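Local coordinates for kappa-carrageenase (Pseudoalteromonas carrageenovora, PDB 1DYP), which hydrolyses internal beta-1,4 linkages of kappa-carrageenan, between D-galactose 4-sulfate and 3,6-anhydro-D-galactose, through its family 16 glycoside hydrolase catalytic domain, at residues R66-G71 / Q244-A249; S152-H157 / W206-E211. The protein carries 1 engineered substitution. All blocks are in the same frame, centred on the assembly; numbering follows the deposited sequence.

Interaction 1. Residues R66-G71 / Q244-A249; sequences RTFWDG and QFYPSA
Gln244 reaches across to the end of strand 54-70 and binds its backbone with both ends of its amide. From CB, CG lies between the backbone N and the carbonyl carbon (chi1 72°), and from there the chain runs on extended, bringing Gln244 CD to 3.6 Å from Gly71 N. Gln244 OE1 accepts the Gly71 N hydrogen bond at 2.8 Å, although the donor sits well above the carbonyl plane of the amide. Gln244 NE2 gives a hydrogen bond to Trp69 O at 2.9 Å, lying in the plane of that carbonyl, and a weak one to Phe245 O; Phe68 CZ is 3.4 Å from Gln244 NE2. Two residues further along strand 244-247, Tyr246 receives the edge of Phe68 on its ring face in an offset edge-to-face pair, planes 76° apart. Tyr246 OH donates to Asp70 OD1 at 2.5 Å, on the anti side of the carboxylate, and is hydrogen-bonded to Cys72 N, whose side chain forms the disulfide with Cys242. Asn73 and Gln75 hold the other carboxylate oxygen. In this family 16 beta-jelly roll, the end of strand 54-70 is joined to the 238-241/244-247 hairpin by side chains instead of sheet pairing: the Gln244 amide pairs with Trp69 O and Gly71 N, and the Tyr246 phenol with Asp70 OD1 and Cys72 N, while the carboxylate, shared among three donors, is probably stabilised in its charged form.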
loop_
_atom_site.group_PDB
_atom_site.type_symbol
_atom_site.label_atom_id
_atom_site.label_comp_id
_atom_site.label_asym_id
_atom_site.label_seq_id
_atom_site.Cartn_x
_atom_site.Cartn_y
_atom_site.Cartn_z
ATOM N N ARG A 66 -15.644 14.621 7.310
ATOM C CA ARG A 66 -14.333 15.243 7.361
ATOM C C ARG A 66 -14.185 16.086 6.115
ATOM O O ARG A 66 -14.960 15.944 5.167
ATOM C CB ARG A 66 -13.208 14.198 7.414
ATOM C CG ARG A 66 -13.030 13.332 6.167
ATOM C CD ARG A 66 -11.635 12.708 6.190
ATOM N NE ARG A 66 -11.417 11.654 5.198
ATOM C CZ ARG A 66 -11.211 11.854 3.899
ATOM N NH1 ARG A 66 -11.195 13.083 3.397
ATOM N NH2 ARG A 66 -10.990 10.816 3.101
ATOM N N THR A 67 -13.212 16.990 6.120
ATOM C CA THR A 67 -12.991 17.803 4.941
ATOM C C THR A 67 -12.571 16.815 3.861
ATOM O O THR A 67 -11.781 15.902 4.109
ATOM C CB THR A 67 -11.899 18.859 5.174
ATOM O OG1 THR A 67 -12.416 19.886 6.028
ATOM C CG2 THR A 67 -11.478 19.487 3.865
ATOM N N PHE A 68 -13.121 16.997 2.668
ATOM C CA PHE A 68 -12.859 16.100 1.553
ATOM C C PHE A 68 -12.438 16.876 0.315
ATOM O O PHE A 68 -13.058 17.879 -0.035
ATOM C CB PHE A 68 -14.141 15.316 1.271
ATOM C CG PHE A 68 -14.070 14.405 0.082
ATOM C CD1 PHE A 68 -13.431 13.174 0.169
ATOM C CD2 PHE A 68 -14.689 14.758 -1.113
ATOM C CE1 PHE A 68 -13.415 12.299 -0.916
ATOM C CE2 PHE A 68 -14.678 13.889 -2.207
ATOM C CZ PHE A 68 -14.039 12.655 -2.102
ATOM N N TRP A 69 -11.376 16.419 -0.340
ATOM C CA TRP A 69 -10.921 17.075 -1.556
ATOM C C TRP A 69 -11.703 16.514 -2.737
ATOM O O TRP A 69 -11.610 15.328 -3.054
ATOM C CB TRP A 69 -9.426 16.850 -1.781
ATOM C CG TRP A 69 -8.947 17.350 -3.120
ATOM C CD1 TRP A 69 -8.445 16.599 -4.141
ATOM C CD2 TRP A 69 -8.934 18.709 -3.578
ATOM N NE1 TRP A 69 -8.116 17.402 -5.207
ATOM C CE2 TRP A 69 -8.407 18.703 -4.888
ATOM C CE3 TRP A 69 -9.316 19.931 -3.010
ATOM C CZ2 TRP A 69 -8.250 19.874 -5.640
ATOM C CZ3 TRP A 69 -9.161 21.096 -3.757
ATOM C CH2 TRP A 69 -8.630 21.056 -5.060
ATOM N N ASP A 70 -12.484 17.384 -3.364
ATOM C CA ASP A 70 -13.293 17.039 -4.525
ATOM C C ASP A 70 -12.481 17.460 -5.749
ATOM O O ASP A 70 -12.680 18.542 -6.309
ATOM C CB ASP A 70 -14.619 17.803 -4.440
ATOM C CG ASP A 70 -15.512 17.590 -5.644
ATOM O OD1 ASP A 70 -15.179 16.772 -6.528
ATOM O OD2 ASP A 70 -16.566 18.257 -5.690
ATOM N N GLY A 71 -11.551 16.595 -6.139
ATOM C CA GLY A 71 -10.683 16.864 -7.272
ATOM C C GLY A 71 -11.384 17.211 -8.567
ATOM O O GLY A 71 -10.935 18.086 -9.304
ATOM N N GLN A 244 -9.047 9.987 -8.278
ATOM C CA GLN A 244 -9.323 9.781 -6.861
ATOM C C GLN A 244 -10.614 9.008 -6.667
ATOM O O GLN A 244 -11.409 8.859 -7.597
ATOM C CB GLN A 244 -9.456 11.123 -6.145
ATOM C CG GLN A 244 -10.747 11.847 -6.505
ATOM C CD GLN A 244 -11.005 13.064 -5.650
ATOM O OE1 GLN A 244 -10.372 14.101 -5.821
ATOM N NE2 GLN A 244 -11.941 12.941 -4.712
ATOM N N PHE A 245 -10.822 8.524 -5.448
ATOM C CA PHE A 245 -12.033 7.792 -5.122
ATOM C C PHE A 245 -13.116 8.740 -4.642
ATOM O O PHE A 245 -12.840 9.820 -4.116
ATOM C CB PHE A 245 -11.778 6.772 -4.006
ATOM C CG PHE A 245 -11.048 5.541 -4.453
ATOM C CD1 PHE A 245 -11.630 4.657 -5.354
ATOM C CD2 PHE A 245 -9.780 5.255 -3.954
ATOM C CE1 PHE A 245 -10.962 3.501 -5.752
ATOM C CE2 PHE A 245 -9.101 4.103 -4.346
ATOM C CZ PHE A 245 -9.694 3.224 -5.248
ATOM N N TYR A 246 -14.354 8.310 -4.846
ATOM C CA TYR A 246 -15.537 9.023 -4.403
ATOM C C TYR A 246 -16.418 7.920 -3.839
ATOM O O TYR A 246 -16.310 6.764 -4.246
ATOM C CB TYR A 246 -16.256 9.707 -5.566
ATOM C CG TYR A 246 -15.640 11.022 -5.982
ATOM C CD1 TYR A 246 -14.525 11.061 -6.812
ATOM C CD2 TYR A 246 -16.168 12.231 -5.524
ATOM C CE1 TYR A 246 -13.947 12.273 -7.180
ATOM C CE2 TYR A 246 -15.598 13.449 -5.884
ATOM C CZ TYR A 246 -14.488 13.461 -6.713
ATOM O OH TYR A 246 -13.926 14.661 -7.082
ATOM N N PRO A 247 -17.282 8.247 -2.873
ATOM C CA PRO A 247 -18.135 7.193 -2.328
ATOM C C PRO A 247 -19.234 6.819 -3.315
ATOM O O PRO A 247 -19.650 7.642 -4.131
ATOM C CB PRO A 247 -18.689 7.824 -1.052
ATOM C CG PRO A 247 -18.741 9.282 -1.389
ATOM C CD PRO A 247 -17.458 9.516 -2.143
ATOM N N SER A 248 -19.684 5.570 -3.260
ATOM C CA SER A 248 -20.767 5.131 -4.133
ATOM C C SER A 248 -22.024 5.177 -3.272
ATOM O O SER A 248 -21.972 5.614 -2.122
ATOM C CB SER A 248 -20.543 3.701 -4.616
ATOM O OG SER A 248 -20.751 2.782 -3.558
ATOM N N ALA A 249 -23.143 4.716 -3.819
ATOM C CA ALA A 249 -24.398 4.713 -3.076
ATOM C C ALA A 249 -24.524 3.455 -2.227
ATOM O O ALA A 249 -25.464 3.315 -1.442
ATOM C CB ALA A 249 -25.575 4.819 -4.037
#

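Interaction 2. Residues S152-H157 / W206-E211; sequences SDHDLH and WYVDGE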
loop_
_atom_site.group_PDB
_atom_site.type_symbol
_atom_site.label_atom_id
_atom_site.label_comp_id
_atom_site.label_asym_id
_atom_site.label_seq_id
_atom_site.Cartn_x
_atom_site.Cartn_y
_atom_site.Cartn_z
ATOM N N SER A 152 -4.126 -10.245 -8.202
ATOM C CA SER A 152 -3.401 -9.325 -7.333
ATOM C C SER A 152 -2.637 -8.304 -8.159
ATOM O O SER A 152 -2.266 -8.570 -9.305
ATOM C CB SER A 152 -2.425 -10.090 -6.431
ATOM O OG SER A 152 -1.483 -10.832 -7.190
ATOM N N ASP A 153 -2.411 -7.131 -7.579
ATOM C CA ASP A 153 -1.668 -6.078 -8.258
ATOM C C ASP A 153 -0.362 -5.773 -7.525
ATOM O O ASP A 153 -0.309 -5.752 -6.300
ATOM C CB ASP A 153 -2.514 -4.816 -8.359
ATOM C CG ASP A 153 -3.752 -5.031 -9.180
ATOM O OD1 ASP A 153 -3.624 -5.477 -10.339
ATOM O OD2 ASP A 153 -4.849 -4.759 -8.666
ATOM N N HIS A 154 0.699 -5.545 -8.289
ATOM C CA HIS A 154 2.027 -5.247 -7.749
ATOM C C HIS A 154 2.438 -4.093 -8.638
ATOM O O HIS A 154 3.159 -4.262 -9.621
ATOM C CB HIS A 154 2.897 -6.489 -7.934
ATOM C CG HIS A 154 2.244 -7.743 -7.431
ATOM N ND1 HIS A 154 2.338 -8.161 -6.123
ATOM C CD2 HIS A 154 1.421 -8.629 -8.041
ATOM C CE1 HIS A 154 1.601 -9.244 -5.942
ATOM N NE2 HIS A 154 1.031 -9.546 -7.093
ATOM N N ASP A 155 1.925 -2.917 -8.288
ATOM C CA ASP A 155 2.124 -1.711 -9.078
ATOM C C ASP A 155 3.077 -0.621 -8.585
ATOM O O ASP A 155 3.710 -0.717 -7.522
ATOM C CB ASP A 155 0.761 -1.063 -9.311
ATOM C CG ASP A 155 -0.208 -1.985 -10.003
ATOM O OD1 ASP A 155 0.264 -2.855 -10.764
ATOM O OD2 ASP A 155 -1.430 -1.845 -9.797
ATOM N N LEU A 156 3.145 0.437 -9.387
ATOM C CA LEU A 156 3.968 1.612 -9.123
ATOM C C LEU A 156 3.172 2.863 -9.484
ATOM O O LEU A 156 2.396 2.863 -10.439
ATOM C CB LEU A 156 5.227 1.582 -9.986
ATOM C CG LEU A 156 6.210 0.426 -9.812
ATOM C CD1 LEU A 156 7.272 0.518 -10.895
ATOM C CD2 LEU A 156 6.844 0.481 -8.427
ATOM N N HIS A 157 3.369 3.922 -8.706
ATOM C CA HIS A 157 2.722 5.206 -8.951
ATOM C C HIS A 157 3.811 6.258 -8.806
ATOM O O HIS A 157 4.742 6.084 -8.023
ATOM C CB HIS A 157 1.630 5.501 -7.921
ATOM C CG HIS A 157 0.463 4.567 -7.978
ATOM N ND1 HIS A 157 0.532 3.256 -7.558
ATOM C CD2 HIS A 157 -0.815 4.765 -8.381
ATOM C CE1 HIS A 157 -0.653 2.689 -7.696
ATOM N NE2 HIS A 157 -1.489 3.583 -8.193
ATOM N N TRP A 206 9.092 -8.028 -7.736
ATOM C CA TRP A 206 8.042 -8.428 -6.803
ATOM C C TRP A 206 7.953 -9.938 -6.630
ATOM O O TRP A 206 8.156 -10.696 -7.579
ATOM C CB TRP A 206 6.686 -7.918 -7.286
ATOM C CG TRP A 206 6.466 -6.433 -7.195
ATOM C CD1 TRP A 206 5.701 -5.782 -6.270
ATOM C CD2 TRP A 206 6.899 -5.432 -8.132
ATOM N NE1 TRP A 206 5.614 -4.446 -6.579
ATOM C CE2 TRP A 206 6.339 -4.202 -7.716
ATOM C CE3 TRP A 206 7.697 -5.455 -9.285
ATOM C CZ2 TRP A 206 6.548 -3.004 -8.415
ATOM C CZ3 TRP A 206 7.905 -4.255 -9.983
ATOM C CH2 TRP A 206 7.330 -3.052 -9.542
ATOM N N TYR A 207 7.614 -10.360 -5.415
ATOM C CA TYR A 207 7.503 -11.776 -5.088
ATOM C C TYR A 207 6.223 -12.110 -4.337
ATOM O O TYR A 207 5.713 -11.304 -3.565
ATOM C CB TYR A 207 8.668 -12.220 -4.200
ATOM C CG TYR A 207 10.047 -11.969 -4.757
ATOM C CD1 TYR A 207 10.598 -10.688 -4.762
ATOM C CD2 TYR A 207 10.808 -13.018 -5.267
ATOM C CE1 TYR A 207 11.880 -10.460 -5.262
ATOM C CE2 TYR A 207 12.093 -12.801 -5.772
ATOM C CZ TYR A 207 12.620 -11.521 -5.765
ATOM O OH TYR A 207 13.888 -11.303 -6.252
ATOM N N VAL A 208 5.718 -13.316 -4.570
ATOM C CA VAL A 208 4.540 -13.821 -3.872
ATOM C C VAL A 208 4.876 -15.272 -3.548
ATOM O O VAL A 208 5.068 -16.089 -4.447
ATOM C CB VAL A 208 3.266 -13.764 -4.733
ATOM C CG1 VAL A 208 2.108 -14.419 -3.983
ATOM C CG2 VAL A 208 2.910 -12.317 -5.043
ATOM N N ASP A 209 4.962 -15.581 -2.260
ATOM C CA ASP A 209 5.309 -16.926 -1.819
ATOM C C ASP A 209 6.569 -17.436 -2.525
ATOM O O ASP A 209 6.639 -18.593 -2.948
ATOM C CB ASP A 209 4.139 -17.895 -2.037
ATOM C CG ASP A 209 3.045 -17.741 -0.987
ATOM O OD1 ASP A 209 3.281 -17.071 0.038
ATOM O OD2 ASP A 209 1.947 -18.306 -1.176
ATOM N N GLY A 210 7.557 -16.554 -2.656
ATOM C CA GLY A 210 8.822 -16.924 -3.268
ATOM C C GLY A 210 8.934 -16.813 -4.775
ATOM O O GLY A 210 10.042 -16.799 -5.311
ATOM N N GLU A 211 7.801 -16.737 -5.463
ATOM C CA GLU A 211 7.793 -16.638 -6.920
ATOM C C GLU A 211 7.855 -15.194 -7.394
ATOM O O GLU A 211 7.231 -14.318 -6.802
ATOM C CB GLU A 211 6.531 -17.300 -7.474
ATOM C CG GLU A 211 6.457 -18.786 -7.192
ATOM C CD GLU A 211 7.547 -19.548 -7.911
ATOM O OE1 GLU A 211 7.515 -19.583 -9.155
ATOM O OE2 GLU A 211 8.441 -20.099 -7.233
#
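The indole of Trp206 presents a face to His154, whose CB sits over the five-membered ring, 3.6 Å from its centroid and 23° off the ring normal, a CH-pi contact. The closest approach is His154 CB to Trp206 CD1, at 3.3 Å. The two side chains run antiparallel, side by side, and their rings are inclined obliquely at 66°, with Trp206 CD1 near the plane of the imidazole at its edge. His154 O rests above the same indole, displaced to the edge of the ring system. At the far end of the indole the approach changes: Leu156 meets the benzene edge, its CD2 3.5 Å from Trp206 CZ2. Val208, one residue beyond Tyr207 on strand 203-208, stands roughly perpendicular to the histidine. With its CG2 anti to the carbonyl carbon, Val208 brings this methyl within 3.5 Å of His154 CE1. The imidazole is fixed at both nitrogens, His154 NE2 sharing a hydrogen bond with Ser152 OG at 2.8 Å and ND1 bonding to Val140 O. Trp206 NE1 in turn binds the carbonyl of the active-site residue Asp139. An alanine in place of Trp206 would probably open a gap against His154 CB and beside Leu156 and leave Asp139 O without its indole partner. No hydrogen bond joins the two segments directly; apolar packing brings them together, while the polar edges of the buried rings are satisfied by neighbouring groups, linking strand 203-208 of the beta-jelly roll through the indole to the backbone of the catalytic strand.

From the N terminus, the chain first reaches residues 66-71, at the end of strand 54-70. It then passes through the catalytic strand 133-139 and residues 152-157 before turning back through strand 203-208, where interaction 2 closes a loop with 48 intervening residues. Interaction 1 closes only later, when 244-249 returns to 66-71, so the shorter loop lies wholly within the longer one. The contacts are on opposite sides of the chain's centre, their own centres about 28 Å apart. Interaction 1 ties the small 238-241/244-247 hairpin to a long strand; interaction 2 packs strand 203-208 against 151-162, which pairs with 133-139, in a buried part of the family 16 domain.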